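Local coordinates for EAL domain protein (Vibrio cholerae serotype O1, PDB 6IJ2), which probably hydrolyses cyclic dinucleotides such as c-di-GMP as a metal-dependent EAL-domain phosphodiesterase, here holding 5'-pGpG and calcium, at residues E215-S219 against H220-A224; F223-L226 against K227-V231; Q195-M198 against K199-K203; I94-L97 against P98-I101. The protein carries 1 engineered substitution. All blocks are in the same frame, centred on the assembly; numbering follows the deposited sequence.

Contact 1: residues E215-S219 against H220-A224; sequences EGVES and HAEFA. With CA (calcium ion), chain I; nucleotides of chain B.
Ser219 and Glu222 form a capping box at the start of helix 220-229. Of its hydrogen bonds, the one from Glu222 N to Ser219 OG is weak at 3.3 Å; OG can face that N-H because chi1 (64°) sets it between its own backbone N and carbonyl carbon. In return Glu222 OE1 takes a weak bond from Ser219 N and a much firmer one from Glu218 N, 2.8 Å long and almost straight at 171°. Helical bonding starts with Phe223 N giving to Ser219 O at 3.1 Å. Glu222 OE2 is satisfied by Arg186, in a salt bridge, and by Asn187 N.

The apolar part is small: Val217 and Glu222 pass one another head to tail, and Val217 CG1 lies 4.0 Å from Phe223 CB.

Upstream, Glu215 chelates a calcium ion through OE1 at 2.5 Å and OE2 at 2.3 Å; Asp158, Asp159, a water and OP3 of G1 of chain B bind the same ion. Glu218 OE1 accepts from G1 N1 at 2.8 Å and from G1 N2 at 3.2 Å. One carboxylate therefore grips the backbone of a residue whose own carboxylate reads two guanine donors, which suggests that the helix cap helps position this nucleotide contact.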
loop_
_atom_site.group_PDB
_atom_site.type_symbol
_atom_site.label_atom_id
_atom_site.label_comp_id
_atom_site.label_asym_id
_atom_site.label_seq_id
_atom_site.Cartn_x
_atom_site.Cartn_y
_atom_site.Cartn_z
ATOM N N GLU A 215 8.098 7.334 11.833
ATOM C CA GLU A 215 7.274 8.518 12.047
ATOM C C GLU A 215 6.336 8.359 13.238
ATOM O O GLU A 215 5.883 7.261 13.564
ATOM C CB GLU A 215 6.422 8.835 10.815
ATOM C CG GLU A 215 7.190 9.145 9.535
ATOM C CD GLU A 215 6.257 9.552 8.391
ATOM O OE1 GLU A 215 6.594 10.508 7.678
ATOM O OE2 GLU A 215 5.180 8.929 8.210
ATOM N N GLY A 216 6.017 9.493 13.858
ATOM C CA GLY A 216 4.950 9.528 14.841
ATOM C C GLY A 216 5.222 8.780 16.126
ATOM O O GLY A 216 4.277 8.278 16.747
ATOM N N VAL A 217 6.483 8.689 16.540
ATOM C CA VAL A 217 6.811 8.081 17.826
ATOM C C VAL A 217 6.272 8.966 18.937
ATOM O O VAL A 217 6.568 10.166 18.986
ATOM C CB VAL A 217 8.328 7.879 17.955
ATOM C CG1 VAL A 217 8.675 7.321 19.324
ATOM C CG2 VAL A 217 8.814 6.968 16.857
ATOM N N GLU A 218 5.466 8.381 19.828
ATOM C CA GLU A 218 4.812 9.129 20.889
ATOM C C GLU A 218 5.211 8.717 22.299
ATOM O O GLU A 218 4.930 9.467 23.240
ATOM C CB GLU A 218 3.281 9.037 20.744
ATOM C CG GLU A 218 2.783 9.825 19.534
ATOM C CD GLU A 218 1.278 9.946 19.446
ATOM O OE1 GLU A 218 0.800 10.670 18.548
ATOM O OE2 GLU A 218 0.570 9.328 20.267
ATOM N N SER A 219 5.902 7.594 22.480
ATOM C CA SER A 219 6.233 7.145 23.823
ATOM C C SER A 219 7.633 6.555 23.848
ATOM O O SER A 219 8.157 6.093 22.833
ATOM C CB SER A 219 5.232 6.105 24.330
ATOM O OG SER A 219 5.300 4.938 23.532
ATOM N N HIS A 220 8.223 6.555 25.045
ATOM C CA HIS A 220 9.530 5.931 25.216
ATOM C C HIS A 220 9.497 4.455 24.843
ATOM O O HIS A 220 10.466 3.926 24.288
ATOM C CB HIS A 220 10.021 6.097 26.655
ATOM C CG HIS A 220 11.315 5.394 26.920
ATOM N ND1 HIS A 220 11.375 4.105 27.400
ATOM C CD2 HIS A 220 12.598 5.786 26.733
ATOM C CE1 HIS A 220 12.639 3.738 27.519
ATOM N NE2 HIS A 220 13.402 4.739 27.120
ATOM N N ALA A 221 8.403 3.762 25.168
ATOM C CA ALA A 221 8.344 2.328 24.896
ATOM C C ALA A 221 8.425 2.042 23.402
ATOM O O ALA A 221 9.069 1.070 22.984
ATOM C CB ALA A 221 7.064 1.731 25.483
ATOM N N GLU A 222 7.752 2.864 22.586
ATOM C CA GLU A 222 7.872 2.745 21.135
ATOM C C GLU A 222 9.306 2.999 20.691
ATOM O O GLU A 222 9.880 2.217 19.924
ATOM C CB GLU A 222 6.921 3.733 20.446
ATOM C CG GLU A 222 5.446 3.356 20.541
ATOM C CD GLU A 222 4.542 4.521 20.169
ATOM O OE1 GLU A 222 5.078 5.614 19.921
ATOM O OE2 GLU A 222 3.303 4.348 20.135
ATOM N N PHE A 223 9.894 4.102 21.161
ATOM C CA PHE A 223 11.265 4.454 20.790
ATOM C C PHE A 223 12.224 3.322 21.121
ATOM O O PHE A 223 13.071 2.948 20.297
ATOM C CB PHE A 223 11.682 5.745 21.507
ATOM C CG PHE A 223 13.144 5.801 21.888
ATOM C CD1 PHE A 223 14.093 6.227 20.977
ATOM C CD2 PHE A 223 13.564 5.452 23.164
ATOM C CE1 PHE A 223 15.440 6.302 21.331
ATOM C CE2 PHE A 223 14.900 5.520 23.518
ATOM C CZ PHE A 223 15.838 5.939 22.598
ATOM N N ALA A 224 12.086 2.743 22.317
ATOM C CA ALA A 224 13.071 1.760 22.761
ATOM C C ALA A 224 12.955 0.473 21.959
ATOM O O ALA A 224 13.971 -0.171 21.650
ATOM C CB ALA A 224 12.905 1.475 24.257
HETATM CA CA CA I . 4.624 10.103 6.262
ATOM O OP3 G B 1 3.532 12.005 7.081
ATOM P P G B 1 2.825 13.217 6.766
ATOM O OP1 G B 1 3.707 14.208 6.231
ATOM O OP2 G B 1 1.718 12.815 5.962
ATOM O "O5'" G B 1 2.259 13.662 8.164
ATOM C "C5'" G B 1 2.827 14.745 8.892
ATOM C "C4'" G B 1 1.897 15.158 10.007
ATOM O "O4'" G B 1 2.136 14.329 11.161
ATOM C "C3'" G B 1 2.024 16.604 10.500
ATOM O "O3'" G B 1 0.780 17.264 10.613
ATOM C "C2'" G B 1 2.616 16.445 11.893
ATOM O "O2'" G B 1 2.219 17.395 12.838
ATOM C "C1'" G B 1 2.036 15.105 12.312
ATOM N N9 G B 1 2.801 14.460 13.370
ATOM C C8 G B 1 4.160 14.505 13.551
ATOM N N7 G B 1 4.560 13.820 14.583
ATOM C C5 G B 1 3.397 13.282 15.107
ATOM C C6 G B 1 3.200 12.439 16.230
ATOM O O6 G B 1 4.033 12.001 17.011
ATOM N N1 G B 1 1.859 12.137 16.414
ATOM C C2 G B 1 0.840 12.579 15.612
ATOM N N2 G B 1 -0.380 12.164 15.939
ATOM N N3 G B 1 1.011 13.350 14.555
ATOM C C4 G B 1 2.306 13.660 14.361
HETATM O O HOH W 1 2.677 8.849 6.539
#

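Contact 2: residues F223-L226 against K227-V231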
loop_
_atom_site.group_PDB
_atom_site.type_symbol
_atom_site.label_atom_id
_atom_site.label_comp_id
_atom_site.label_asym_id
_atom_site.label_seq_id
_atom_site.Cartn_x
_atom_site.Cartn_y
_atom_site.Cartn_z
ATOM N N PHE A 223 9.894 4.102 21.161
ATOM C CA PHE A 223 11.265 4.454 20.790
ATOM C C PHE A 223 12.224 3.322 21.121
ATOM O O PHE A 223 13.071 2.948 20.297
ATOM C CB PHE A 223 11.682 5.745 21.507
ATOM C CG PHE A 223 13.144 5.801 21.888
ATOM C CD1 PHE A 223 14.093 6.227 20.977
ATOM C CD2 PHE A 223 13.564 5.452 23.164
ATOM C CE1 PHE A 223 15.440 6.302 21.331
ATOM C CE2 PHE A 223 14.900 5.520 23.518
ATOM C CZ PHE A 223 15.838 5.939 22.598
ATOM N N ALA A 224 12.086 2.743 22.317
ATOM C CA ALA A 224 13.071 1.760 22.761
ATOM C C ALA A 224 12.955 0.473 21.959
ATOM O O ALA A 224 13.971 -0.171 21.650
ATOM C CB ALA A 224 12.905 1.475 24.257
ATOM N N TRP A 225 11.727 0.072 21.626
ATOM C CA TRP A 225 11.551 -1.102 20.785
ATOM C C TRP A 225 12.163 -0.862 19.410
ATOM O O TRP A 225 12.910 -1.703 18.892
ATOM C CB TRP A 225 10.058 -1.472 20.681
ATOM C CG TRP A 225 9.905 -2.819 20.101
ATOM C CD1 TRP A 225 9.766 -4.005 20.790
ATOM C CD2 TRP A 225 9.931 -3.164 18.716
ATOM N NE1 TRP A 225 9.722 -5.040 19.920
ATOM C CE2 TRP A 225 9.811 -4.563 18.639
ATOM C CE3 TRP A 225 10.044 -2.426 17.532
ATOM C CZ2 TRP A 225 9.795 -5.248 17.423
ATOM C CZ3 TRP A 225 10.032 -3.108 16.322
ATOM C CH2 TRP A 225 9.908 -4.503 16.278
ATOM N N LEU A 226 11.875 0.303 18.816
ATOM C CA LEU A 226 12.364 0.605 17.472
ATOM C C LEU A 226 13.886 0.709 17.446
ATOM O O LEU A 226 14.531 0.245 16.496
ATOM C CB LEU A 226 11.728 1.905 16.977
ATOM C CG LEU A 226 10.224 1.774 16.726
ATOM C CD1 LEU A 226 9.615 3.165 16.665
ATOM C CD2 LEU A 226 9.994 0.998 15.439
ATOM N N LYS A 227 14.470 1.267 18.500
ATOM C CA LYS A 227 15.929 1.375 18.558
ATOM C C LYS A 227 16.561 -0.007 18.619
ATOM O O LYS A 227 17.572 -0.273 17.955
ATOM C CB LYS A 227 16.354 2.209 19.762
ATOM C CG LYS A 227 17.870 2.483 19.824
ATOM C CD LYS A 227 18.210 3.420 20.978
ATOM C CE LYS A 227 19.720 3.580 21.159
ATOM N NZ LYS A 227 20.295 2.372 21.829
ATOM N N ALA A 228 15.975 -0.904 19.415
ATOM C CA ALA A 228 16.518 -2.255 19.501
ATOM C C ALA A 228 16.370 -2.990 18.176
ATOM O O ALA A 228 17.245 -3.785 17.803
ATOM C CB ALA A 228 15.819 -3.033 20.617
ATOM N N ALA A 229 15.294 -2.709 17.440
ATOM C CA ALA A 229 15.048 -3.374 16.168
ATOM C C ALA A 229 15.978 -2.897 15.060
ATOM O O ALA A 229 16.050 -3.557 14.012
ATOM C CB ALA A 229 13.584 -3.180 15.753
ATOM N N GLY A 230 16.705 -1.802 15.274
ATOM C CA GLY A 230 17.672 -1.322 14.312
ATOM C C GLY A 230 17.313 -0.007 13.651
ATOM O O GLY A 230 18.047 0.426 12.758
ATOM N N VAL A 231 16.235 0.647 14.057
ATOM C CA VAL A 231 15.905 1.956 13.499
ATOM C C VAL A 231 16.803 3.003 14.138
ATOM O O VAL A 231 16.978 3.028 15.364
ATOM C CB VAL A 231 14.431 2.306 13.727
ATOM C CG1 VAL A 231 14.150 3.705 13.138
ATOM C CG2 VAL A 231 13.476 1.257 13.109
#
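Phe223 and Lys227, one helical turn apart, leave the helix together, the lysine's aliphatic stem running beside the ring. Lys227 CD comes within 3.8 Å of Phe223 CZ, meeting the ring obliquely, and the chain bends only at its last torsion to carry the ammonium group away. On another side of helix 220-229, Trp225 has CG opposite its backbone N about chi1 (-167°). That swings the indole along the axis toward the C-terminal end, where Ala229 CB meets it obliquely, 3.6 Å from Trp225 CZ3. Gln195 and Met198 of helix 192-207 pack on the same indole.

A third pair closes the helix. Leu226 and Val231 run alongside each other, with Leu226 CD2 4.2 Å from Val231 CG2, and this apolar touch spans a Schellman motif. Val231 N gives to Leu226 O at 3.0 Å and Gly230 N to Lys227 O at 3.2 Å, while a further bond from Gly230 N to Leu226 O is weak. Gly230 makes the reversal with a positive phi (112°), as expected of the glycine in such a motif. The carbonyls of Leu226 and Lys227 thus still receive N-H donors at the helix end, while the chain turns toward strand 233-244 of this beta-alpha-beta unit.

Contact 3: residues Q195-M198 against K199-K203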
loop_
_atom_site.group_PDB
_atom_site.type_symbol
_atom_site.label_atom_id
_atom_site.label_comp_id
_atom_site.label_asym_id
_atom_site.label_seq_id
_atom_site.Cartn_x
_atom_site.Cartn_y
_atom_site.Cartn_z
ATOM N N GLN A 195 5.137 -5.911 15.291
ATOM C CA GLN A 195 6.533 -6.304 15.464
ATOM C C GLN A 195 7.027 -7.139 14.289
ATOM O O GLN A 195 8.134 -6.921 13.787
ATOM C CB GLN A 195 6.692 -7.086 16.769
ATOM C CG GLN A 195 6.481 -6.212 18.001
ATOM C CD GLN A 195 6.424 -6.999 19.286
ATOM O OE1 GLN A 195 6.664 -8.204 19.303
ATOM N NE2 GLN A 195 6.078 -6.322 20.371
ATOM N N SER A 196 6.219 -8.097 13.833
ATOM C CA SER A 196 6.643 -8.920 12.706
ATOM C C SER A 196 6.672 -8.118 11.416
ATOM O O SER A 196 7.552 -8.331 10.575
ATOM C CB SER A 196 5.731 -10.145 12.543
ATOM O OG SER A 196 5.943 -11.058 13.609
ATOM N N ILE A 197 5.706 -7.207 11.227
ATOM C CA ILE A 197 5.730 -6.346 10.041
ATOM C C ILE A 197 7.015 -5.531 10.008
ATOM O O ILE A 197 7.697 -5.448 8.980
ATOM C CB ILE A 197 4.491 -5.430 10.000
ATOM C CG1 ILE A 197 3.225 -6.242 9.761
ATOM C CG2 ILE A 197 4.631 -4.385 8.884
ATOM C CD1 ILE A 197 1.960 -5.386 9.750
ATOM N N MET A 198 7.368 -4.910 11.136
ATOM C CA MET A 198 8.554 -4.062 11.143
ATOM C C MET A 198 9.832 -4.879 11.040
ATOM O O MET A 198 10.777 -4.463 10.359
ATOM C CB MET A 198 8.569 -3.180 12.391
ATOM C CG MET A 198 9.784 -2.242 12.506
ATOM S SD MET A 198 9.726 -0.803 11.387
ATOM C CE MET A 198 8.018 -0.766 10.955
ATOM N N LYS A 199 9.896 -6.041 11.701
ATOM C CA LYS A 199 11.120 -6.833 11.603
ATOM C C LYS A 199 11.391 -7.224 10.161
ATOM O O LYS A 199 12.526 -7.130 9.681
ATOM C CB LYS A 199 11.035 -8.087 12.477
ATOM C CG LYS A 199 12.244 -9.025 12.305
ATOM C CD LYS A 199 11.981 -10.422 12.851
ATOM C CE LYS A 199 13.186 -11.332 12.632
ATOM N NZ LYS A 199 12.932 -12.715 13.121
ATOM N N ASN A 200 10.354 -7.634 9.442
ATOM C CA ASN A 200 10.552 -8.084 8.075
ATOM C C ASN A 200 10.720 -6.914 7.108
ATOM O O ASN A 200 11.503 -7.022 6.159
ATOM C CB ASN A 200 9.395 -9.007 7.679
ATOM C CG ASN A 200 9.470 -10.331 8.409
ATOM O OD1 ASN A 200 10.383 -11.124 8.170
ATOM N ND2 ASN A 200 8.534 -10.566 9.323
ATOM N N CYS A 201 10.049 -5.784 7.351
ATOM C CA CYS A 201 10.273 -4.612 6.508
ATOM C C CYS A 201 11.682 -4.041 6.690
ATOM O O CYS A 201 12.289 -3.577 5.722
ATOM C CB CYS A 201 9.241 -3.528 6.801
ATOM S SG CYS A 201 7.601 -3.932 6.148
ATOM N N LEU A 202 12.218 -4.061 7.913
ATOM C CA LEU A 202 13.570 -3.526 8.122
ATOM C C LEU A 202 14.611 -4.354 7.380
ATOM O O LEU A 202 15.574 -3.811 6.827
ATOM C CB LEU A 202 13.900 -3.470 9.611
ATOM C CG LEU A 202 13.121 -2.410 10.393
ATOM C CD1 LEU A 202 13.323 -2.633 11.880
ATOM C CD2 LEU A 202 13.577 -1.002 10.015
ATOM N N LYS A 203 14.414 -5.675 7.337
ATOM C CA LYS A 203 15.274 -6.533 6.533
ATOM C C LYS A 203 15.121 -6.225 5.051
ATOM O O LYS A 203 16.107 -6.185 4.309
ATOM C CB LYS A 203 14.957 -8.008 6.828
ATOM C CG LYS A 203 15.138 -8.377 8.311
ATOM C CD LYS A 203 14.581 -9.755 8.663
ATOM C CE LYS A 203 15.503 -10.845 8.205
ATOM N NZ LYS A 203 16.825 -10.750 8.886
#
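Ser196 O is gripped twice by Asn200, once from its backbone and once from its side chain, within helix 192-207, one of the outer helices of the EAL domain's TIM-barrel-like fold. Asn200 N makes the ordinary helical bond at 3.1 Å, and Asn200 ND2 comes in at 2.7 Å from the other face of the carbonyl plane. The second bond is short but bent, 137° at the hydrogen, with the acceptor 28° out of the amide plane. With CG placed beside the backbone N (chi1 -70°), the amide folds back over the preceding turn. Asn200 ND2 also gives to Asp207 OD2 of the second subunit, so this doubly used amide ties the helix surface to the subunit interface. Ser196 and Ile197 pack against that neighbour as well.

Toward helix 220-229 the helix turns Met198 and Leu202, which cross obliquely: Met198 CG touches Leu202 CD1 at 3.6 Å, and the bend of the methionine at chi2 brings SD to 3.9 Å from Leu202 CG. Ala229 packs on Leu202. Leu202 also sits tightly on its own backbone turn, its CG 3.1 Å from Met198 O. Between these two sides, Ile197 CG2 lies 4.1 Å from Cys201 SG.

Contact 4: residues I94-L97 against P98-I101. With CA (calcium ion), chain J; nucleotides of chain B.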
loop_
_atom_site.group_PDB
_atom_site.type_symbol
_atom_site.label_atom_id
_atom_site.label_comp_id
_atom_site.label_asym_id
_atom_site.label_seq_id
_atom_site.Cartn_x
_atom_site.Cartn_y
_atom_site.Cartn_z
ATOM N N ILE A 94 11.247 18.385 2.693
ATOM C CA ILE A 94 10.112 19.127 2.159
ATOM C C ILE A 94 9.125 18.135 1.580
ATOM O O ILE A 94 9.517 17.193 0.881
ATOM C CB ILE A 94 10.536 20.151 1.089
ATOM C CG1 ILE A 94 11.528 21.144 1.695
ATOM C CG2 ILE A 94 9.318 20.902 0.534
ATOM C CD1 ILE A 94 12.270 21.977 0.659
ATOM N N ASN A 95 7.849 18.348 1.873
ATOM C CA ASN A 95 6.800 17.486 1.346
ATOM C C ASN A 95 6.513 17.863 -0.100
ATOM O O ASN A 95 6.292 19.037 -0.409
ATOM C CB ASN A 95 5.526 17.618 2.180
ATOM C CG ASN A 95 5.658 16.984 3.552
ATOM O OD1 ASN A 95 5.562 15.766 3.694
ATOM N ND2 ASN A 95 5.876 17.809 4.569
ATOM N N PHE A 96 6.531 16.881 -0.991
ATOM C CA PHE A 96 6.296 17.143 -2.405
ATOM C C PHE A 96 4.808 16.962 -2.665
ATOM O O PHE A 96 4.291 15.847 -2.569
ATOM C CB PHE A 96 7.141 16.223 -3.283
ATOM C CG PHE A 96 7.224 16.648 -4.735
ATOM C CD1 PHE A 96 6.226 17.411 -5.328
ATOM C CD2 PHE A 96 8.305 16.272 -5.510
ATOM C CE1 PHE A 96 6.301 17.780 -6.658
ATOM C CE2 PHE A 96 8.390 16.642 -6.840
ATOM C CZ PHE A 96 7.386 17.396 -7.414
ATOM N N LEU A 97 4.133 18.061 -3.009
ATOM C CA LEU A 97 2.710 18.065 -3.307
ATOM C C LEU A 97 2.384 17.000 -4.355
ATOM O O LEU A 97 2.943 17.040 -5.463
ATOM C CB LEU A 97 2.278 19.445 -3.803
ATOM C CG LEU A 97 0.785 19.630 -4.093
ATOM C CD1 LEU A 97 0.001 19.863 -2.808
ATOM C CD2 LEU A 97 0.553 20.759 -5.087
ATOM N N PRO A 98 1.500 16.040 -4.042
ATOM C CA PRO A 98 1.205 14.924 -4.956
ATOM C C PRO A 98 1.106 15.289 -6.436
ATOM O O PRO A 98 0.282 16.113 -6.853
ATOM C CB PRO A 98 -0.124 14.407 -4.403
ATOM C CG PRO A 98 0.042 14.591 -2.921
ATOM C CD PRO A 98 0.782 15.901 -2.764
ATOM N N ASN A 99 1.951 14.631 -7.235
ATOM C CA ASN A 99 2.401 15.127 -8.529
ATOM C C ASN A 99 1.603 14.577 -9.706
ATOM O O ASN A 99 2.092 14.614 -10.842
ATOM C CB ASN A 99 3.886 14.807 -8.722
ATOM C CG ASN A 99 4.609 14.546 -7.410
ATOM O OD1 ASN A 99 3.986 14.307 -6.378
ATOM N ND2 ASN A 99 5.937 14.579 -7.450
ATOM N N ALA A 100 0.389 14.071 -9.475
ATOM C CA ALA A 100 -0.450 13.698 -10.608
ATOM C C ALA A 100 -0.782 14.904 -11.473
ATOM O O ALA A 100 -1.215 14.738 -12.618
ATOM C CB ALA A 100 -1.739 13.029 -10.135
ATOM N N ILE A 101 -0.593 16.110 -10.943
ATOM C CA ILE A 101 -0.708 17.324 -11.727
ATOM C C ILE A 101 0.639 18.004 -11.936
ATOM O O ILE A 101 0.825 18.681 -12.954
ATOM C CB ILE A 101 -1.720 18.288 -11.081
ATOM C CG1 ILE A 101 -1.466 18.404 -9.571
ATOM C CG2 ILE A 101 -3.128 17.787 -11.359
ATOM C CD1 ILE A 101 -0.445 19.462 -9.167
HETATM CA CA CA J . 5.957 14.098 5.335
ATOM P P G B 2 0.555 18.598 9.925
ATOM O OP1 G B 2 1.730 19.381 10.091
ATOM O OP2 G B 2 -0.698 19.090 10.394
ATOM O "O5'" G B 2 0.370 18.219 8.406
ATOM C "C5'" G B 2 -0.856 17.705 7.903
ATOM C "C4'" G B 2 -0.669 17.244 6.485
ATOM O "O4'" G B 2 -0.217 18.351 5.681
ATOM C "C3'" G B 2 0.360 16.131 6.284
ATOM O "O3'" G B 2 -0.095 15.141 5.381
ATOM C "C2'" G B 2 1.532 16.851 5.636
ATOM O "O2'" G B 2 2.332 16.078 4.783
ATOM C "C1'" G B 2 0.812 17.932 4.841
ATOM N N9 G B 2 1.696 19.058 4.604
ATOM C C8 G B 2 2.281 19.863 5.544
ATOM N N7 G B 2 3.083 20.750 5.031
ATOM C C5 G B 2 3.044 20.497 3.672
ATOM C C6 G B 2 3.712 21.134 2.602
ATOM O O6 G B 2 4.511 22.062 2.644
ATOM N N1 G B 2 3.378 20.571 1.382
ATOM C C2 G B 2 2.521 19.518 1.214
ATOM N N2 G B 2 2.335 19.108 -0.041
ATOM N N3 G B 2 1.879 18.925 2.201
ATOM C C4 G B 2 2.186 19.459 3.394
HETATM O O HOH W 2 6.326 13.233 7.455
#
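The calcium and nucleotide site of the EAL domain is lined here by the end of strand 91-96, where Phe96 and Leu97 pack against the turn Pro98-Asn99 that leads the chain away. Asn95 serves the site directly: its OD1 binds a calcium ion at 2.4 Å, alongside a water at 2.3 Å, Glu45, Glu128, Asp158 and a phosphate of the bound RNA. The same oxygen lies 3.4 Å from O2' of G2 of chain B, and Asn95 CB lies 3.7 Å from C2 of that base. Leu97 borders the guanine next, its CA 3.4 Å and its CD1 3.7 Å from N2 of G2, contacts of packing on the exocyclic amine.

Within the turn, one end of the Asn99 amide lies over a face of the Phe96 ring, the two planes 30° apart and the side chains crossing at about a right angle. Phe96 offers that face because its CG stands opposite the backbone N about chi1 (-166°), which sends the ring along the outgoing chain. Leu97 crosses the ring of Pro98, also at about a right angle, with CG 4.0 Å from Pro98 CD. Leu97 CD2 is 4.4 Å from Ile101 CD1, a loose touch to a poorly ordered residue.

Around the turn, Phe96 makes a cation-pi contact with Arg76 and an edge-to-face one with Tyr102. Helix 68-85 packs on Leu97 through Arg68 and Asp72, helix 139-151 meets both Phe96 and Asn99 through Ile144, and strand 125-129 pairs with strand 91-96 beside them.

Contacts 1 and 2 follow one another along the chain, from the loop before helix 220-229 to the turn after it, sharing Phe223 and Ala224 and joined by Val217 CG2 on Leu226 CD1 at 3.9 Å. Contact 3 runs alongside: Trp225 CZ2 meets Gln195 CG at 3.5 Å and Val231 CG2 meets Leu202 CD2 at 3.8 Å, so contact 2 packs between the cap and the helix reaching the second subunit. Contact 4 lies across the chain's centre from contact 1: centres about 28 Å apart, nearest atoms about 7 Å, where both reach the bound pGpG. Contact 1 holds G1 and one calcium, contact 4 borders G2 and another, and Asp158 binds both ions.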